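Local coordinates for ferulic acid decarboxylase 1 (Candida dubliniensis, PDB 4ZAD), which probably catalyses the reversible, prenylated-FMN-dependent decarboxylation of ferulic, p-coumaric and cinnamic acids to the corresponding vinyl aromatics, at residues A[227-232]-A[238-243]; A[164-167]-A[172-175]. All coordinates share one frame; numbering follows the deposited sequence.

In the fold
Contact 2 comes first along the chain: it is the hairpin of strands 162-166 and 173-176, part of the large antiparallel sheet. Contact 1 follows once that hairpin has closed, where the end of helix 224-230 meets the start of helix 240-247. Their centres lie about 10 Å apart, and both belong to the Rift-related domain of this UbiD-type enzyme. Two probable hydrogen bonds tie them directly, from W175 N to E240 OE2 and from T173 N to T239 OG1. Beside both lies the phosphate of the prenylated flavin with its manganese and potassium ions, to which each contact contributes oxygen ligands, so strands and helices hold the cofactor jointly.

Contact 1: residues A[227-232]-A[238-243]; sequences ILVSSM and ATEAEY. With K (potassium ion), chain D; MN (manganese (II) ion), chain C; 4LU (1-deoxy-5-O-phosphono-1-(3,3,4,5-tetramethyl-9,11-dioxo-2,3,8,9,10,11-hexahydro-7H-quinolino[1,8-fg]pteridin-12-ium-7-y l)-D-ribitol), chain E.
The apolar part of this contact is made by V229, which lays CG1 against E240 CG at 3.7 Å and CG2 obliquely against Y243 CD2, also at 3.7 Å. Its CG1 also comes up to the edge of the tyrosine ring, in plane. A beta-branched valine suits this place because its two methyls, set apart at CB, can meet E240 and Y243 at once. M232 adds a Met-aromatic contact: SD lies at the edge of the Y243 ring, 5.0 Å from its centroid, and the methyl CE reaches Y243 OH at 3.6 Å. With CG anti to the backbone N (chi1 179°), the extended methionine chain crosses the tyrosine side chain at about a right angle. The tyrosine hydroxyl is hydrogen-bonded to L106 O.

The end of helix 224-230 and the start of helix 240-247, linked by a loop, come together beside the cofactor's phosphate. The metal bonds complete the contact. V229, S230 and M232 offer backbone oxygens to potassium, M232 O at 2.7 Å. E240 OE1 binds manganese at 2.0 Å and potassium at 3.1 Å; a carboxylate oxygen suits this because it can bridge two cations. Phosphate oxygen O2P also bridges both ions, and N174 and W175 supply further ligands to manganese and potassium respectively.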
ATOM      1  N   ILE A 227       4.411  -5.444 -29.791  1.00 24.34           N
ATOM      2  CA  ILE A 227       4.250  -6.317 -28.639  1.00 24.60           C
ATOM      3  C   ILE A 227       3.516  -5.539 -27.548  1.00 23.87           C
ATOM      4  O   ILE A 227       2.743  -6.102 -26.812  1.00 24.48           O
ATOM      5  CB  ILE A 227       5.621  -6.962 -28.143  1.00 25.25           C
ATOM      6  CG1 ILE A 227       5.372  -8.247 -27.315  1.00 25.73           C
ATOM      7  CG2 ILE A 227       6.466  -5.950 -27.312  1.00 25.95           C
ATOM      8  CD1 ILE A 227       4.966  -9.443 -28.148  1.00 27.53           C
ATOM      9  N   LEU A 228       3.730  -4.241 -27.437  1.00 23.34           N
ATOM     10  CA  LEU A 228       2.913  -3.450 -26.487  1.00 22.68           C
ATOM     11  C   LEU A 228       1.382  -3.619 -26.795  1.00 22.23           C
ATOM     12  O   LEU A 228       0.578  -4.110 -25.977  1.00 21.14           O
ATOM     13  CB  LEU A 228       3.347  -1.970 -26.517  1.00 22.27           C
ATOM     14  CG  LEU A 228       2.818  -1.066 -25.377  1.00 24.07           C
ATOM     15  CD1 LEU A 228       3.822   0.034 -24.949  1.00 23.03           C
ATOM     16  CD2 LEU A 228       1.473  -0.447 -25.780  1.00 23.81           C
ATOM     17  N   VAL A 229       0.980  -3.232 -28.000  1.00 22.28           N
ATOM     18  CA  VAL A 229      -0.428  -3.404 -28.401  1.00 21.97           C
ATOM     19  C   VAL A 229      -0.894  -4.869 -28.335  1.00 21.45           C
ATOM     20  O   VAL A 229      -2.043  -5.121 -28.000  1.00 20.98           O
ATOM     21  CB  VAL A 229      -0.709  -2.775 -29.775  1.00 21.73           C
ATOM     22  CG1 VAL A 229      -2.148  -2.993 -30.200  1.00 20.03           C
ATOM     23  CG2 VAL A 229      -0.403  -1.277 -29.690  1.00 21.93           C
ATOM     24  N   SER A 230       0.001  -5.811 -28.612  1.00 20.85           N
ATOM     25  CA  SER A 230      -0.321  -7.217 -28.500  1.00 21.09           C
ATOM     26  C   SER A 230      -0.833  -7.481 -27.086  1.00 20.75           C
ATOM     27  O   SER A 230      -1.676  -8.332 -26.846  1.00 18.78           O
ATOM     28  CB  SER A 230       0.889  -8.144 -28.818  1.00 21.71           C
ATOM     29  OG  SER A 230       1.171  -8.215 -30.209  1.00 21.41           O
ATOM     30  N   SER A 231      -0.348  -6.699 -26.154  1.00 22.29           N
ATOM     31  CA  SER A 231      -0.794  -6.809 -24.780  1.00 23.13           C
ATOM     32  C   SER A 231      -2.023  -5.949 -24.363  1.00 22.56           C
ATOM     33  O   SER A 231      -2.515  -6.078 -23.240  1.00 23.50           O
ATOM     34  CB  SER A 231       0.406  -6.522 -23.901  1.00 23.27           C
ATOM     35  OG  SER A 231       0.014  -6.719 -22.545  1.00 29.07           O
ATOM     36  N   MET A 232      -2.534  -5.112 -25.269  1.00 22.22           N
ATOM     37  CA  MET A 232      -3.641  -4.184 -25.013  1.00 21.27           C
ATOM     38  C   MET A 232      -4.966  -4.716 -25.537  1.00 20.83           C
ATOM     39  O   MET A 232      -5.006  -5.222 -26.647  1.00 19.80           O
ATOM     40  CB  MET A 232      -3.328  -2.888 -25.763  1.00 21.91           C
ATOM     41  CG  MET A 232      -4.362  -1.781 -25.670  1.00 21.26           C
ATOM     42  SD  MET A 232      -3.560  -0.239 -26.054  1.00 24.01           S
ATOM     43  CE  MET A 232      -4.820   0.959 -25.579  1.00 21.60           C
ATOM     44  N   ALA A 238     -10.973  -5.802 -34.094  1.00 21.55           N
ATOM     45  CA  ALA A 238      -9.998  -4.792 -34.494  1.00 22.51           C
ATOM     46  C   ALA A 238      -8.635  -5.407 -34.860  1.00 23.09           C
ATOM     47  O   ALA A 238      -8.098  -6.212 -34.091  1.00 23.71           O
ATOM     48  CB  ALA A 238      -9.841  -3.780 -33.404  1.00 21.96           C
ATOM     49  N   THR A 239      -8.075  -5.011 -36.007  1.00 22.98           N
ATOM     50  CA  THR A 239      -6.762  -5.480 -36.395  1.00 23.91           C
ATOM     51  C   THR A 239      -5.696  -4.598 -35.706  1.00 24.39           C
ATOM     52  O   THR A 239      -5.576  -3.427 -36.044  1.00 24.62           O
ATOM     53  CB  THR A 239      -6.576  -5.468 -37.924  1.00 24.42           C
ATOM     54  OG1 THR A 239      -7.423  -6.467 -38.518  1.00 23.91           O
ATOM     55  CG2 THR A 239      -5.071  -5.712 -38.314  1.00 25.12           C
ATOM     56  N   GLU A 240      -4.978  -5.166 -34.719  1.00 23.93           N
ATOM     57  CA  GLU A 240      -3.936  -4.470 -33.977  1.00 24.08           C
ATOM     58  C   GLU A 240      -2.927  -3.769 -34.890  1.00 24.73           C
ATOM     59  O   GLU A 240      -2.545  -2.625 -34.628  1.00 25.99           O
ATOM     60  CB  GLU A 240      -3.148  -5.434 -33.091  1.00 23.92           C
ATOM     61  CG  GLU A 240      -3.817  -5.838 -31.819  1.00 24.23           C
ATOM     62  CD  GLU A 240      -4.855  -6.935 -31.976  1.00 23.89           C
ATOM     63  OE1 GLU A 240      -5.666  -7.151 -31.044  1.00 22.01           O
ATOM     64  OE2 GLU A 240      -4.870  -7.575 -33.031  1.00 25.03           O
ATOM     65  N   ALA A 241      -2.492  -4.429 -35.953  1.00 24.74           N
ATOM     66  CA  ALA A 241      -1.492  -3.821 -36.878  1.00 25.34           C
ATOM     67  C   ALA A 241      -1.762  -2.355 -37.267  1.00 25.26           C
ATOM     68  O   ALA A 241      -0.822  -1.603 -37.457  1.00 25.54           O
ATOM     69  CB  ALA A 241      -1.314  -4.667 -38.172  1.00 24.43           C
ATOM     70  N   GLU A 242      -3.029  -1.971 -37.386  1.00 25.40           N
ATOM     71  CA  GLU A 242      -3.405  -0.645 -37.876  1.00 26.09           C
ATOM     72  C   GLU A 242      -3.209   0.430 -36.771  1.00 26.38           C
ATOM     73  O   GLU A 242      -2.772   1.542 -37.037  1.00 26.02           O
ATOM     74  CB  GLU A 242      -4.857  -0.680 -38.354  1.00 26.38           C
ATOM     75  CG  GLU A 242      -5.146  -1.746 -39.392  1.00 28.53           C
ATOM     76  CD  GLU A 242      -6.573  -1.698 -39.980  1.00 33.83           C
ATOM     77  OE1 GLU A 242      -7.497  -1.041 -39.396  1.00 33.65           O
ATOM     78  OE2 GLU A 242      -6.756  -2.361 -41.045  1.00 35.42           O
ATOM     79  N   TYR A 243      -3.533   0.089 -35.523  1.00 26.68           N
ATOM     80  CA  TYR A 243      -3.248   0.965 -34.376  1.00 26.70           C
ATOM     81  C   TYR A 243      -1.749   1.043 -34.195  1.00 27.00           C
ATOM     82  O   TYR A 243      -1.221   2.117 -33.961  1.00 27.81           O
ATOM     83  CB  TYR A 243      -3.911   0.420 -33.133  1.00 26.39           C
ATOM     84  CG  TYR A 243      -3.785   1.199 -31.840  1.00 27.29           C
ATOM     85  CD1 TYR A 243      -4.142   2.551 -31.739  1.00 28.58           C
ATOM     86  CD2 TYR A 243      -3.434   0.548 -30.672  1.00 27.25           C
ATOM     87  CE1 TYR A 243      -4.065   3.224 -30.508  1.00 28.95           C
ATOM     88  CE2 TYR A 243      -3.368   1.216 -29.441  1.00 28.64           C
ATOM     89  CZ  TYR A 243      -3.686   2.539 -29.362  1.00 28.75           C
ATOM     90  OH  TYR A 243      -3.581   3.158 -28.136  1.00 28.85           O
TER
HETATM   91  K     K D 602      -4.217  -7.225 -28.294  1.00 21.99           K
HETATM   92 MN    MN C 601      -7.254  -8.057 -30.148  1.00 32.92          MN
HETATM   93  C9  4LU E 603       0.092 -10.199 -21.097  1.00 25.48           C
HETATM   94  C8  4LU E 603       1.482 -10.032 -21.125  1.00 23.73           C
HETATM   95  C7  4LU E 603       2.337 -11.098 -20.809  1.00 23.50           C
HETATM   96  C10 4LU E 603      -2.330 -12.962 -21.433  1.00 31.52           C
HETATM   97  C6  4LU E 603       1.722 -12.381 -20.365  1.00 26.69           C
HETATM   98  N3  4LU E 603      -3.349 -15.493 -21.553  1.00 35.70           N
HETATM   99  C2  4LU E 603      -4.066 -14.467 -22.028  1.00 33.13           C
HETATM  100  C13 4LU E 603       3.064 -14.073 -21.353  1.00 29.97           C
HETATM  101  C5  4LU E 603       2.551 -13.545 -20.034  1.00 29.47           C
HETATM  102  C1  4LU E 603       0.360 -14.692 -19.597  1.00 31.33           C
HETATM  103  O2  4LU E 603      -5.170 -14.726 -22.525  1.00 30.21           O
HETATM  104  N1  4LU E 603      -3.564 -13.209 -21.966  1.00 33.42           N
HETATM  105  C4  4LU E 603      -2.134 -15.307 -20.998  1.00 34.33           C
HETATM  106  O4  4LU E 603      -1.579 -16.358 -20.596  1.00 35.46           O
HETATM  107  C4A 4LU E 603      -1.590 -14.046 -20.911  1.00 31.85           C
HETATM  108  N5  4LU E 603      -0.365 -13.680 -19.978  1.00 30.35           N
HETATM  109  C3  4LU E 603       1.751 -14.681 -19.608  1.00 31.29           C
HETATM  110  C12 4LU E 603       3.740 -13.243 -19.128  1.00 25.41           C
HETATM  111  C5A 4LU E 603       0.240 -12.480 -20.310  1.00 26.84           C
HETATM  112  C7M 4LU E 603       3.838 -10.974 -20.850  1.00 18.57           C
HETATM  113  C8M 4LU E 603       1.996  -8.684 -21.560  1.00 19.71           C
HETATM  114  C9A 4LU E 603      -0.535 -11.432 -20.859  1.00 26.54           C
HETATM  115  N10 4LU E 603      -1.842 -11.691 -21.401  1.00 26.88           N
HETATM  116  C1' 4LU E 603      -2.881 -10.651 -21.393  1.00 25.72           C
HETATM  117  C2' 4LU E 603      -3.219 -10.312 -22.845  1.00 23.97           C
HETATM  118  O2' 4LU E 603      -1.987 -10.118 -23.569  1.00 25.48           O
HETATM  119  C3' 4LU E 603      -4.130  -9.083 -22.963  1.00 22.32           C
HETATM  120  O3' 4LU E 603      -5.400  -9.353 -22.334  1.00 19.77           O
HETATM  121  C4' 4LU E 603      -4.364  -8.666 -24.431  1.00 20.41           C
HETATM  122  O4' 4LU E 603      -5.464  -7.752 -24.494  1.00 16.95           O
HETATM  123  C5' 4LU E 603      -4.718  -9.872 -25.318  1.00 20.03           C
HETATM  124  O5' 4LU E 603      -4.999  -9.527 -26.660  1.00 15.72           O
HETATM  125  P   4LU E 603      -6.467  -9.471 -27.260  1.00 19.83           P
HETATM  126  O2P 4LU E 603      -6.091  -9.285 -28.730  1.00 13.58           O
HETATM  127  O3P 4LU E 603      -7.103  -8.268 -26.530  1.00 16.03           O
HETATM  128  O1P 4LU E 603      -7.126 -10.788 -26.906  1.00 15.88           O
HETATM  129  O   HOH W   1      -8.579  -6.739 -31.550  1.00 15.19           O
HETATM  130  O   HOH W   2      -7.712  -6.586 -28.447  1.00 22.99           O

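Contact 2: residues A[164-167]-A[172-175]; sequences VLQT and WTNW. With MN (manganese (II) ion), chain C; K (potassium ion), chain D; 4LU (1-deoxy-5-O-phosphono-1-(3,3,4,5-tetramethyl-9,11-dioxo-2,3,8,9,10,11-hexahydro-7H-quinolino[1,8-fg]pteridin-12-ium-7-y l)-D-ribitol), chain E.
L165 and N174 form the hydrogen-bonded pair of this antiparallel beta hairpin: N174 N reaches L165 O at 2.8 Å and L165 N reaches N174 O at 3.2 Å. The hairpin joins strands 162-166 and 173-176 of the large sheet. Toward the turn, T167 N continues the pairing with W172 O.

The N174 side chain can be followed outward from the strand. CB still lies 3.9 Å from L165 O. Chi1 of -163° swings CG away from the backbone N, carrying the amide toward the phosphate. At its tip OD1 binds manganese at 2.1 Å, while ND2 donates to O2P of the cofactor at 2.9 Å. OD1 also accepts a weak hydrogen bond from W172 NE1. Asparagine suits the place because one small amide supplies both a metal ligand and an N-H donor.

The other face carries V164, Q166, T173 and W175. V164 CG2 makes an off-centre CH-pi contact with the five-membered ring of W175, 4.3 Å from its centroid; the two side chains run the same way. Q166 NE2 gives a nearly straight bond, 171°, to T173 OG1, which lies in the plane of the glutamine amide. At the turn, T167 CG2 packs obliquely against the W172 indole.

With OD1 on manganese and ND2 on the phosphate, both ends of the amide are engaged, which should limit its rotation and probably helps to offset the phosphate charge.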
ATOM      1  N   VAL A 164      -0.321 -14.534 -33.959  1.00 22.82           N
ATOM      2  CA  VAL A 164      -1.010 -13.965 -35.082  1.00 23.01           C
ATOM      3  C   VAL A 164      -2.035 -14.984 -35.503  1.00 24.51           C
ATOM      4  O   VAL A 164      -1.656 -16.082 -35.933  1.00 25.55           O
ATOM      5  CB  VAL A 164      -0.017 -13.731 -36.242  1.00 23.43           C
ATOM      6  CG1 VAL A 164      -0.728 -13.126 -37.490  1.00 20.52           C
ATOM      7  CG2 VAL A 164       1.181 -12.885 -35.766  1.00 20.75           C
ATOM      8  N   LEU A 165      -3.318 -14.651 -35.337  1.00 25.52           N
ATOM      9  CA  LEU A 165      -4.430 -15.486 -35.785  1.00 26.25           C
ATOM     10  C   LEU A 165      -5.329 -14.600 -36.612  1.00 27.37           C
ATOM     11  O   LEU A 165      -5.497 -13.429 -36.295  1.00 27.57           O
ATOM     12  CB  LEU A 165      -5.206 -16.079 -34.591  1.00 26.66           C
ATOM     13  CG  LEU A 165      -4.861 -17.489 -34.030  1.00 28.19           C
ATOM     14  CD1 LEU A 165      -3.402 -17.893 -34.231  1.00 30.68           C
ATOM     15  CD2 LEU A 165      -5.173 -17.618 -32.540  1.00 28.86           C
ATOM     16  N   GLN A 166      -5.887 -15.166 -37.687  1.00 28.51           N
ATOM     17  CA  GLN A 166      -6.795 -14.473 -38.611  1.00 28.33           C
ATOM     18  C   GLN A 166      -8.117 -15.236 -38.735  1.00 28.59           C
ATOM     19  O   GLN A 166      -8.124 -16.460 -38.751  1.00 29.70           O
ATOM     20  CB  GLN A 166      -6.127 -14.407 -39.975  1.00 28.35           C
ATOM     21  CG  GLN A 166      -6.871 -13.586 -41.038  1.00 28.15           C
ATOM     22  CD  GLN A 166      -6.125 -13.588 -42.355  1.00 29.19           C
ATOM     23  OE1 GLN A 166      -6.254 -14.523 -43.169  1.00 30.58           O
ATOM     24  NE2 GLN A 166      -5.328 -12.552 -42.572  1.00 25.72           N
ATOM     25  N   THR A 167      -9.231 -14.521 -38.798  1.00 29.09           N
ATOM     26  CA  THR A 167     -10.566 -15.129 -38.963  1.00 29.36           C
ATOM     27  C   THR A 167     -10.689 -15.812 -40.341  1.00 30.16           C
ATOM     28  O   THR A 167      -9.949 -15.486 -41.261  1.00 30.47           O
ATOM     29  CB  THR A 167     -11.700 -14.062 -38.792  1.00 28.86           C
ATOM     30  OG1 THR A 167     -11.457 -12.973 -39.676  1.00 28.08           O
ATOM     31  CG2 THR A 167     -11.758 -13.532 -37.384  1.00 26.78           C
ATOM     32  N   TRP A 172     -10.365  -9.914 -39.897  1.00 29.17           N
ATOM     33  CA  TRP A 172      -9.785  -9.511 -38.616  1.00 28.46           C
ATOM     34  C   TRP A 172      -8.516 -10.292 -38.362  1.00 28.27           C
ATOM     35  O   TRP A 172      -8.554 -11.519 -38.302  1.00 28.65           O
ATOM     36  CB  TRP A 172     -10.812  -9.760 -37.511  1.00 28.06           C
ATOM     37  CG  TRP A 172     -10.338  -9.631 -36.088  1.00 25.94           C
ATOM     38  CD1 TRP A 172      -9.235  -8.974 -35.628  1.00 24.79           C
ATOM     39  CD2 TRP A 172     -11.006 -10.150 -34.935  1.00 22.35           C
ATOM     40  NE1 TRP A 172      -9.170  -9.064 -34.256  1.00 23.52           N
ATOM     41  CE2 TRP A 172     -10.250  -9.775 -33.811  1.00 22.07           C
ATOM     42  CE3 TRP A 172     -12.173 -10.889 -34.751  1.00 20.39           C
ATOM     43  CZ2 TRP A 172     -10.621 -10.111 -32.529  1.00 22.20           C
ATOM     44  CZ3 TRP A 172     -12.552 -11.203 -33.501  1.00 21.18           C
ATOM     45  CH2 TRP A 172     -11.776 -10.827 -32.386  1.00 22.63           C
ATOM     46  N   THR A 173      -7.391  -9.589 -38.245  1.00 27.48           N
ATOM     47  CA  THR A 173      -6.118 -10.243 -37.928  1.00 26.40           C
ATOM     48  C   THR A 173      -5.702  -9.792 -36.568  1.00 26.03           C
ATOM     49  O   THR A 173      -5.385  -8.607 -36.381  1.00 27.32           O
ATOM     50  CB  THR A 173      -5.008  -9.877 -38.926  1.00 26.51           C
ATOM     51  OG1 THR A 173      -5.359 -10.382 -40.225  1.00 27.36           O
ATOM     52  CG2 THR A 173      -3.655 -10.470 -38.485  1.00 24.19           C
ATOM     53  N   ASN A 174      -5.726 -10.710 -35.607  1.00 24.98           N
ATOM     54  CA  ASN A 174      -5.470 -10.356 -34.220  1.00 24.26           C
ATOM     55  C   ASN A 174      -4.024 -10.635 -33.827  1.00 24.14           C
ATOM     56  O   ASN A 174      -3.485 -11.686 -34.157  1.00 24.22           O
ATOM     57  CB  ASN A 174      -6.416 -11.104 -33.281  1.00 23.64           C
ATOM     58  CG  ASN A 174      -6.476 -10.478 -31.904  1.00 23.34           C
ATOM     59  OD1 ASN A 174      -7.251  -9.544 -31.665  1.00 21.81           O
ATOM     60  ND2 ASN A 174      -5.649 -10.981 -30.986  1.00 21.58           N
ATOM     61  N   TRP A 175      -3.408  -9.694 -33.115  1.00 24.01           N
ATOM     62  CA  TRP A 175      -2.062  -9.878 -32.553  1.00 24.12           C
ATOM     63  C   TRP A 175      -2.194  -9.755 -31.042  1.00 24.09           C
ATOM     64  O   TRP A 175      -2.697  -8.727 -30.538  1.00 24.32           O
ATOM     65  CB  TRP A 175      -1.095  -8.813 -33.073  1.00 23.83           C
ATOM     66  CG  TRP A 175      -0.724  -8.883 -34.550  1.00 23.79           C
ATOM     67  CD1 TRP A 175      -1.209  -9.744 -35.491  1.00 23.06           C
ATOM     68  CD2 TRP A 175       0.199  -8.016 -35.244  1.00 22.44           C
ATOM     69  NE1 TRP A 175      -0.644  -9.471 -36.716  1.00 22.84           N
ATOM     70  CE2 TRP A 175       0.216  -8.409 -36.592  1.00 21.69           C
ATOM     71  CE3 TRP A 175       0.995  -6.947 -34.852  1.00 22.80           C
ATOM     72  CZ2 TRP A 175       1.017  -7.785 -37.547  1.00 19.39           C
ATOM     73  CZ3 TRP A 175       1.776  -6.316 -35.805  1.00 24.10           C
ATOM     74  CH2 TRP A 175       1.797  -6.760 -37.136  1.00 22.48           C
TER
HETATM   75 MN    MN C 601      -7.254  -8.057 -30.148  1.00 32.92          MN
HETATM   76  K     K D 602      -4.217  -7.225 -28.294  1.00 21.99           K
HETATM   77  C9  4LU E 603       0.092 -10.199 -21.097  1.00 25.48           C
HETATM   78  C8  4LU E 603       1.482 -10.032 -21.125  1.00 23.73           C
HETATM   79  C7  4LU E 603       2.337 -11.098 -20.809  1.00 23.50           C
HETATM   80  C10 4LU E 603      -2.330 -12.962 -21.433  1.00 31.52           C
HETATM   81  C6  4LU E 603       1.722 -12.381 -20.365  1.00 26.69           C
HETATM   82  N3  4LU E 603      -3.349 -15.493 -21.553  1.00 35.70           N
HETATM   83  C2  4LU E 603      -4.066 -14.467 -22.028  1.00 33.13           C
HETATM   84  C13 4LU E 603       3.064 -14.073 -21.353  1.00 29.97           C
HETATM   85  C5  4LU E 603       2.551 -13.545 -20.034  1.00 29.47           C
HETATM   86  C1  4LU E 603       0.360 -14.692 -19.597  1.00 31.33           C
HETATM   87  O2  4LU E 603      -5.170 -14.726 -22.525  1.00 30.21           O
HETATM   88  N1  4LU E 603      -3.564 -13.209 -21.966  1.00 33.42           N
HETATM   89  C4  4LU E 603      -2.134 -15.307 -20.998  1.00 34.33           C
HETATM   90  O4  4LU E 603      -1.579 -16.358 -20.596  1.00 35.46           O
HETATM   91  C4A 4LU E 603      -1.590 -14.046 -20.911  1.00 31.85           C
HETATM   92  N5  4LU E 603      -0.365 -13.680 -19.978  1.00 30.35           N
HETATM   93  C3  4LU E 603       1.751 -14.681 -19.608  1.00 31.29           C
HETATM   94  C12 4LU E 603       3.740 -13.243 -19.128  1.00 25.41           C
HETATM   95  C5A 4LU E 603       0.240 -12.480 -20.310  1.00 26.84           C
HETATM   96  C7M 4LU E 603       3.838 -10.974 -20.850  1.00 18.57           C
HETATM   97  C8M 4LU E 603       1.996  -8.684 -21.560  1.00 19.71           C
HETATM   98  C9A 4LU E 603      -0.535 -11.432 -20.859  1.00 26.54           C
HETATM   99  N10 4LU E 603      -1.842 -11.691 -21.401  1.00 26.88           N
HETATM  100  C1' 4LU E 603      -2.881 -10.651 -21.393  1.00 25.72           C
HETATM  101  C2' 4LU E 603      -3.219 -10.312 -22.845  1.00 23.97           C
HETATM  102  O2' 4LU E 603      -1.987 -10.118 -23.569  1.00 25.48           O
HETATM  103  C3' 4LU E 603      -4.130  -9.083 -22.963  1.00 22.32           C
HETATM  104  O3' 4LU E 603      -5.400  -9.353 -22.334  1.00 19.77           O
HETATM  105  C4' 4LU E 603      -4.364  -8.666 -24.431  1.00 20.41           C
HETATM  106  O4' 4LU E 603      -5.464  -7.752 -24.494  1.00 16.95           O
HETATM  107  C5' 4LU E 603      -4.718  -9.872 -25.318  1.00 20.03           C
HETATM  108  O5' 4LU E 603      -4.999  -9.527 -26.660  1.00 15.72           O
HETATM  109  P   4LU E 603      -6.467  -9.471 -27.260  1.00 19.83           P
HETATM  110  O2P 4LU E 603      -6.091  -9.285 -28.730  1.00 13.58           O
HETATM  111  O3P 4LU E 603      -7.103  -8.268 -26.530  1.00 16.03           O
HETATM  112  O1P 4LU E 603      -7.126 -10.788 -26.906  1.00 15.88           O
HETATM  113  O   HOH W   2      -7.712  -6.586 -28.447  1.00 22.99           O
HETATM  114  O   HOH W   1      -8.579  -6.739 -31.550  1.00 15.19           O